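Local coordinates for lipase (Rhizopus niveus, PDB 1LGY), which hydrolyses ester bonds of triglycerides and their partial glycerides, with a strong preference for the 1 and 3 positions, at residues T91-N96 and A110-S115; A25-R30 and N64-R69; E129-H134 and P163-K168. All blocks are in the same frame, centred on the assembly; numbering follows the deposited sequence.

How the interactions relate
Interactions 1 and 3 grip the same helix, 110-133, near its two ends: their centres are 30 Å apart and their nearest atoms about 18 Å. Interaction 2, on strand 63-70, touches interaction 3, with Arg69 NH1 2.9 Å from Gln130 OE1 in a probable hydrogen bond and Arg69 CD packed 3.4 Å from His134 CE1; the two centres lie 20 Å apart. Interactions 1 and 2 do not touch. Both are nonetheless close to the catalytic Ser145, whose side chain lies about 8 Å from that of Phe112 in interaction 1 and about 10 Å from that of Ala27 in interaction 2. Interaction 3 lies away from the active site.

Interaction 1: residues T91-N96 and A110-S115; sequences TDIVFN and AGFLSS
Asn96 and Ala110 meet twice, once through the backbone and once through their side chains. The N-H of Ala110 points almost straight at Asn96 O, with N and O 3.2 Å apart and an N-H...O angle of 174°, though the donor comes in tilted from the carbonyl plane. Beside this bond, the Ala110 methyl rests against the broad side of the Asn96 amide: its CB is nearly equidistant from all three amide atoms, 3.7 Å from ND2 and 3.9 Å from both CG and OD1. What brings the amide there is the first torsion of Asn96 (chi1 65°), which tucks CG between the backbone N and the carbonyl carbon and folds the group back over the helix start.

Ile93 makes the second touch. Its side chain is fully extended, with CG1 opposite the backbone N and chi2 also near 180°, so that the terminal CD1 reaches the far end of the Phe112 ring. The approach is oblique and loose, 4.4 Å from Ile93 CD1 to Phe112 CZ. Between these two touches the chain bends in an inverse gamma turn centred on Phe95, whose side chain leaves the backbone away from residues 110-115 and whose ring meets Phe214 edge-to-face.

Within the first turn of the helix, Gly111 O takes three bonds: one from Ser115 N and one from each hydroxyl, Ser114 OG and Ser115 OG, both at 3.1 Å from it.

Residues 91-96 lead out of helix 87-91, which probably corresponds to the lid helix of related fungal lipases, and into strand 97-99. That strand pairs antiparallel with 107-109, and the Asn96-Ala110 bond continues the pairing to the start of helix 110-133. Phe112, stacked on His109, packs against Leu146 and Ala149 of helix 146-161, which follows the nucleophile.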
# COMPACT_ATOMS: atom_id res chain seq x y z
N THR A 91 10.16 -16.21 -2.42
CA THR A 91 11.21 -17.04 -3.03
C THR A 91 11.42 -16.89 -4.54
O THR A 91 12.51 -17.20 -5.01
CB THR A 91 10.98 -18.56 -2.79
OG1 THR A 91 9.68 -18.87 -3.29
CG2 THR A 91 11.12 -18.97 -1.32
N ASP A 92 10.39 -16.49 -5.30
CA ASP A 92 10.50 -16.36 -6.75
C ASP A 92 10.60 -14.92 -7.22
O ASP A 92 10.00 -14.52 -8.22
CB ASP A 92 9.29 -16.99 -7.47
CG ASP A 92 8.95 -18.42 -7.06
OD1 ASP A 92 9.80 -19.14 -6.52
OD2 ASP A 92 7.79 -18.80 -7.28
N ILE A 93 11.34 -14.08 -6.51
CA ILE A 93 11.42 -12.67 -6.94
C ILE A 93 12.77 -12.39 -7.63
O ILE A 93 13.67 -13.22 -7.55
CB ILE A 93 11.13 -11.86 -5.63
CG1 ILE A 93 11.02 -10.36 -5.84
CG2 ILE A 93 12.26 -12.13 -4.69
CD1 ILE A 93 10.56 -9.71 -4.54
N VAL A 94 12.97 -11.32 -8.40
CA VAL A 94 14.30 -10.98 -8.92
C VAL A 94 14.61 -9.59 -8.36
O VAL A 94 13.75 -8.72 -8.46
CB VAL A 94 14.33 -10.91 -10.44
CG1 VAL A 94 15.74 -10.66 -10.90
CG2 VAL A 94 13.94 -12.22 -11.03
N PHE A 95 15.78 -9.34 -7.76
CA PHE A 95 16.06 -8.04 -7.19
C PHE A 95 16.86 -7.22 -8.19
O PHE A 95 17.98 -6.77 -7.94
CB PHE A 95 16.87 -8.14 -5.93
CG PHE A 95 16.32 -9.03 -4.82
CD1 PHE A 95 14.94 -9.13 -4.55
CD2 PHE A 95 17.24 -9.74 -4.04
CE1 PHE A 95 14.52 -9.94 -3.49
CE2 PHE A 95 16.81 -10.54 -2.99
CZ PHE A 95 15.44 -10.64 -2.71
N ASN A 96 16.26 -7.03 -9.37
CA ASN A 96 16.81 -6.19 -10.39
C ASN A 96 16.00 -4.91 -10.59
O ASN A 96 14.86 -4.81 -10.16
CB ASN A 96 16.87 -6.96 -11.65
CG ASN A 96 15.54 -7.36 -12.23
OD1 ASN A 96 15.45 -7.48 -13.45
ND2 ASN A 96 14.47 -7.61 -11.48
N ALA A 110 12.05 -3.69 -11.08
CA ALA A 110 11.57 -4.07 -12.40
C ALA A 110 10.26 -4.85 -12.49
O ALA A 110 9.48 -4.55 -13.39
CB ALA A 110 12.61 -4.90 -13.11
N GLY A 111 9.93 -5.86 -11.67
CA GLY A 111 8.69 -6.60 -11.85
C GLY A 111 7.46 -5.85 -11.36
O GLY A 111 6.39 -5.97 -11.96
N PHE A 112 7.62 -5.03 -10.31
CA PHE A 112 6.50 -4.34 -9.70
C PHE A 112 6.10 -3.23 -10.63
O PHE A 112 4.91 -3.02 -10.83
CB PHE A 112 6.85 -3.74 -8.35
CG PHE A 112 7.25 -4.63 -7.18
CD1 PHE A 112 6.97 -5.99 -7.14
CD2 PHE A 112 7.92 -4.05 -6.10
CE1 PHE A 112 7.38 -6.75 -6.03
CE2 PHE A 112 8.32 -4.81 -5.00
CZ PHE A 112 8.05 -6.17 -4.96
N LEU A 113 7.06 -2.53 -11.24
CA LEU A 113 6.76 -1.57 -12.27
C LEU A 113 6.14 -2.28 -13.47
O LEU A 113 5.11 -1.79 -13.89
CB LEU A 113 8.02 -0.85 -12.69
CG LEU A 113 7.70 0.26 -13.63
CD1 LEU A 113 6.89 1.36 -12.96
CD2 LEU A 113 9.00 0.76 -14.14
N SER A 114 6.61 -3.39 -14.09
CA SER A 114 5.83 -4.02 -15.14
C SER A 114 4.46 -4.53 -14.72
O SER A 114 3.57 -4.56 -15.54
CB SER A 114 6.55 -5.24 -15.80
OG SER A 114 6.75 -6.40 -15.00
N SER A 115 4.18 -4.91 -13.48
CA SER A 115 2.81 -5.21 -13.08
C SER A 115 2.02 -3.92 -13.02
O SER A 115 0.82 -3.91 -13.28
CB SER A 115 2.76 -5.82 -11.74
OG SER A 115 3.48 -7.03 -11.81

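Interaction 2: residues A25-R30 and N64-R69; sequences ATAYCR and NGYVLR
Tyr66 reaches from its strand to Thr26 and donates its phenol proton to the threonine hydroxyl. As modelled, Tyr66 OH and Thr26 OG1 are only 2.4 Å apart, very short for such a bond, so the exact length is doubtful. OG1 lies at the edge of the ring, near its plane, and the two side chains cross at about a right angle. Ala27 borders the same ring edge, its CA 4.0 Å and its CB 4.1 Å from Tyr66 CE2. Thr26 holds OG1 between its backbone N and carbonyl carbon (chi1 67°), where the hydroxyl also bonds to Ile23 O one helical turn back.

In this alpha/beta hydrolase fold the contact joins the C-terminal end of helix 11-26 to strand 63-70 of the central sheet. The chain leaves the helix through a type I turn, closed by Cys29 N to Thr26 O at 3.0 Å, and the disulfide from Cys29 to Cys268 ties it to the C-terminus. From within the turn, Tyr28 OH bonds to ND1 of His144, the residue before the nucleophile Ser145. Tyr66 and Ala27 both pack on Val79 of strand 75-81, while Gln42 and Cys43 of helix 41-46 touch Thr26.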
# COMPACT_ATOMS: atom_id res chain seq x y z
N ALA A 25 -7.58 -5.47 3.35
CA ALA A 25 -7.94 -6.89 3.42
C ALA A 25 -9.08 -7.35 2.56
O ALA A 25 -9.21 -8.49 2.12
CB ALA A 25 -8.26 -7.25 4.84
N THR A 26 -9.88 -6.36 2.22
CA THR A 26 -11.04 -6.56 1.39
C THR A 26 -10.67 -6.93 -0.01
O THR A 26 -11.43 -7.63 -0.67
CB THR A 26 -11.92 -5.28 1.33
OG1 THR A 26 -11.22 -4.25 0.64
CG2 THR A 26 -12.24 -4.79 2.71
N ALA A 27 -9.47 -6.52 -0.45
CA ALA A 27 -9.05 -6.79 -1.80
C ALA A 27 -8.78 -8.24 -2.08
O ALA A 27 -8.68 -8.62 -3.26
CB ALA A 27 -7.78 -6.03 -2.15
N TYR A 28 -8.70 -9.05 -1.00
CA TYR A 28 -8.55 -10.49 -1.11
C TYR A 28 -9.85 -11.28 -1.13
O TYR A 28 -9.84 -12.51 -1.24
CB TYR A 28 -7.74 -11.05 0.01
CG TYR A 28 -6.28 -10.61 -0.04
CD1 TYR A 28 -5.37 -11.29 -0.85
CD2 TYR A 28 -5.87 -9.55 0.77
CE1 TYR A 28 -4.04 -10.89 -0.85
CE2 TYR A 28 -4.53 -9.17 0.77
CZ TYR A 28 -3.63 -9.84 -0.04
OH TYR A 28 -2.30 -9.43 -0.06
N CYS A 29 -10.99 -10.60 -1.07
CA CYS A 29 -12.22 -11.35 -1.17
C CYS A 29 -12.61 -11.29 -2.61
O CYS A 29 -12.79 -10.22 -3.17
CB CYS A 29 -13.31 -10.74 -0.35
SG CYS A 29 -12.77 -10.46 1.34
N ARG A 30 -12.63 -12.50 -3.16
CA ARG A 30 -13.05 -12.75 -4.52
C ARG A 30 -14.34 -12.02 -4.83
O ARG A 30 -14.47 -11.45 -5.92
CB ARG A 30 -13.34 -14.21 -4.76
CG ARG A 30 -12.19 -15.19 -4.72
CD ARG A 30 -11.80 -15.54 -6.14
NE ARG A 30 -12.85 -16.24 -6.89
CZ ARG A 30 -12.92 -16.17 -8.23
NH1 ARG A 30 -12.05 -15.47 -8.98
NH2 ARG A 30 -13.90 -16.83 -8.85
N ASN A 64 -4.66 -7.51 -8.68
CA ASN A 64 -6.05 -7.11 -8.71
C ASN A 64 -6.25 -5.82 -7.95
O ASN A 64 -5.36 -5.39 -7.24
CB ASN A 64 -6.90 -8.17 -8.12
CG ASN A 64 -6.66 -9.51 -8.75
OD1 ASN A 64 -7.51 -9.99 -9.47
ND2 ASN A 64 -5.53 -10.16 -8.46
N GLY A 65 -7.36 -5.12 -8.16
CA GLY A 65 -7.57 -3.90 -7.43
C GLY A 65 -8.96 -3.38 -7.63
O GLY A 65 -9.74 -3.97 -8.37
N TYR A 66 -9.33 -2.28 -7.02
CA TYR A 66 -10.63 -1.71 -7.30
C TYR A 66 -10.76 -0.25 -6.98
O TYR A 66 -10.02 0.27 -6.14
CB TYR A 66 -11.67 -2.45 -6.53
CG TYR A 66 -11.58 -2.40 -5.02
CD1 TYR A 66 -12.16 -1.35 -4.30
CD2 TYR A 66 -10.97 -3.45 -4.34
CE1 TYR A 66 -12.13 -1.34 -2.90
CE2 TYR A 66 -10.94 -3.46 -2.94
CZ TYR A 66 -11.52 -2.40 -2.24
OH TYR A 66 -11.45 -2.37 -0.88
N VAL A 67 -11.68 0.49 -7.60
CA VAL A 67 -11.89 1.90 -7.23
C VAL A 67 -13.21 1.87 -6.46
O VAL A 67 -14.18 1.21 -6.84
CB VAL A 67 -11.98 2.78 -8.49
CG1 VAL A 67 -12.31 4.19 -8.07
CG2 VAL A 67 -10.64 2.83 -9.23
N LEU A 68 -13.26 2.56 -5.33
CA LEU A 68 -14.47 2.52 -4.53
C LEU A 68 -14.82 3.94 -4.15
O LEU A 68 -13.89 4.67 -3.84
CB LEU A 68 -14.14 1.67 -3.32
CG LEU A 68 -15.18 1.52 -2.23
CD1 LEU A 68 -16.11 0.37 -2.52
CD2 LEU A 68 -14.49 1.23 -0.91
N ARG A 69 -16.05 4.45 -4.22
CA ARG A 69 -16.38 5.79 -3.70
C ARG A 69 -17.31 5.66 -2.50
O ARG A 69 -18.09 4.72 -2.33
CB ARG A 69 -17.05 6.59 -4.79
CG ARG A 69 -17.24 8.05 -4.46
CD ARG A 69 -18.13 8.63 -5.49
NE ARG A 69 -19.48 8.14 -5.32
CZ ARG A 69 -20.20 7.76 -6.36
NH1 ARG A 69 -19.75 7.83 -7.60
NH2 ARG A 69 -21.37 7.21 -6.16

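Interaction 3: residues E129-H134 and P163-K168; sequences EQLTAH and PRLSPK
The guanidinium of Arg164 has Leu131 over one face and Thr132 at its edge. On the face, Leu131 CB stands 3.7 Å from NH1, and Leu131 CD1 lies 4.3 Å above the plane, displaced toward the rim. At the edge, with Thr132 CA in the plane of the group, NH1 gives a hydrogen bond to Thr132 OG1 over 2.9 Å. The bond is bent, with an angle of 144° at the hydrogen, and the oxygen sits 24° out of the guanidinium plane. NH1 also passes close to Thr132 N, but both are donors and no bond forms there.

A bend at chi3 (-77°) turns the end of the arginine back onto the helix, and NE forms a salt bridge with Glu162 OE2. The guanidinium is thus held on two sides, by an acid of its own loop and by the hydroxyl of the helix. Thr132 keeps OG1 beside its backbone N, opposite the carbonyl carbon, where it also makes a weak hydrogen bond to Gln128 O. The guanidinium lies along the side of the last helical turn.

On the guanidinium face taken by Leu131 the contact turns apolar. Leu131 CD1 meets both methyls of Leu165, CD2 at 3.7 Å and CD1 at 3.8 Å, as the two side chains cross at a slant. Leu165 has torsions well away from staggered, so the placing of its methyls is less certain.

Leu131 and Leu165 both rest on Val139 of strand 138-144, and Leu131 also reaches Ile76 of strand 75-81. Helix 110-133 links those two parallel neighbours in a beta-alpha-beta crossover. Helix 146-161 and the loop carrying Arg164 lead on to strand 170-175, so the contact fastens the end of one crossover to the next.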
# COMPACT_ATOMS: atom_id res chain seq x y z
N GLU A 129 -12.28 10.51 -13.55
CA GLU A 129 -13.72 10.66 -13.70
C GLU A 129 -14.44 10.87 -12.36
O GLU A 129 -15.34 11.71 -12.22
CB GLU A 129 -14.13 9.40 -14.39
CG GLU A 129 -15.51 9.22 -14.96
CD GLU A 129 -15.64 7.81 -15.54
OE1 GLU A 129 -15.02 7.58 -16.59
OE2 GLU A 129 -16.32 6.97 -14.93
N GLN A 130 -14.04 10.11 -11.33
CA GLN A 130 -14.69 10.37 -10.05
C GLN A 130 -14.24 11.69 -9.41
O GLN A 130 -15.00 12.28 -8.62
CB GLN A 130 -14.42 9.19 -9.15
CG GLN A 130 -15.05 7.90 -9.72
CD GLN A 130 -16.53 7.80 -9.42
OE1 GLN A 130 -16.97 7.81 -8.27
NE2 GLN A 130 -17.34 7.71 -10.46
N LEU A 131 -13.05 12.22 -9.71
CA LEU A 131 -12.71 13.52 -9.14
C LEU A 131 -13.45 14.64 -9.89
O LEU A 131 -13.65 15.71 -9.29
CB LEU A 131 -11.27 13.84 -9.27
CG LEU A 131 -10.16 13.19 -8.53
CD1 LEU A 131 -9.11 14.28 -8.48
CD2 LEU A 131 -10.43 12.85 -7.09
N THR A 132 -13.83 14.45 -11.18
CA THR A 132 -14.63 15.42 -11.95
C THR A 132 -16.10 15.28 -11.49
O THR A 132 -16.87 16.23 -11.41
CB THR A 132 -14.51 15.15 -13.50
OG1 THR A 132 -13.16 15.39 -13.93
CG2 THR A 132 -15.44 16.05 -14.31
N ALA A 133 -16.52 14.07 -11.13
CA ALA A 133 -17.85 13.90 -10.58
C ALA A 133 -17.89 14.45 -9.16
O ALA A 133 -18.86 15.09 -8.75
CB ALA A 133 -18.21 12.41 -10.55
N HIS A 134 -16.79 14.30 -8.44
CA HIS A 134 -16.74 14.63 -7.02
C HIS A 134 -15.47 15.32 -6.57
O HIS A 134 -14.60 14.70 -5.95
CB HIS A 134 -16.85 13.40 -6.21
CG HIS A 134 -18.10 12.64 -6.46
ND1 HIS A 134 -18.21 11.60 -7.26
CD2 HIS A 134 -19.29 12.92 -5.86
CE1 HIS A 134 -19.46 11.22 -7.17
NE2 HIS A 134 -20.09 12.02 -6.33
N PRO A 163 -3.18 16.99 -12.21
CA PRO A 163 -3.01 18.31 -11.59
C PRO A 163 -3.77 18.52 -10.32
O PRO A 163 -3.23 19.10 -9.39
CB PRO A 163 -3.44 19.34 -12.60
CG PRO A 163 -3.39 18.56 -13.93
CD PRO A 163 -3.87 17.17 -13.50
N ARG A 164 -5.00 18.03 -10.25
CA ARG A 164 -5.84 18.17 -9.06
C ARG A 164 -5.43 17.42 -7.82
O ARG A 164 -6.00 17.68 -6.77
CB ARG A 164 -7.25 17.76 -9.37
CG ARG A 164 -7.91 18.66 -10.42
CD ARG A 164 -9.19 18.01 -10.97
NE ARG A 164 -8.89 16.96 -11.92
CZ ARG A 164 -9.82 16.15 -12.41
NH1 ARG A 164 -11.10 16.24 -12.09
NH2 ARG A 164 -9.43 15.19 -13.24
N LEU A 165 -4.49 16.47 -7.87
CA LEU A 165 -4.05 15.72 -6.69
C LEU A 165 -2.71 16.26 -6.22
O LEU A 165 -1.79 16.64 -6.96
CB LEU A 165 -3.94 14.23 -7.01
CG LEU A 165 -5.08 13.16 -6.81
CD1 LEU A 165 -6.26 13.64 -6.04
CD2 LEU A 165 -5.67 12.85 -8.09
N SER A 166 -2.71 16.41 -4.89
CA SER A 166 -1.58 16.97 -4.16
C SER A 166 -1.62 16.54 -2.69
O SER A 166 -2.51 15.77 -2.31
CB SER A 166 -1.67 18.49 -4.36
OG SER A 166 -2.39 19.16 -3.33
N PRO A 167 -0.75 16.98 -1.76
CA PRO A 167 -0.81 16.53 -0.40
C PRO A 167 -2.08 16.85 0.32
O PRO A 167 -2.18 16.45 1.46
CB PRO A 167 0.38 17.15 0.25
CG PRO A 167 1.39 17.22 -0.84
CD PRO A 167 0.52 17.66 -1.98
N LYS A 168 -3.03 17.57 -0.29
CA LYS A 168 -4.30 17.94 0.37
C LYS A 168 -5.36 16.88 0.19
O LYS A 168 -6.24 16.66 1.02
CB LYS A 168 -4.89 19.28 -0.19
CG LYS A 168 -4.11 20.56 0.14
CD LYS A 168 -4.50 21.72 -0.79
CE LYS A 168 -5.90 22.26 -0.59
NZ LYS A 168 -5.97 23.43 -1.44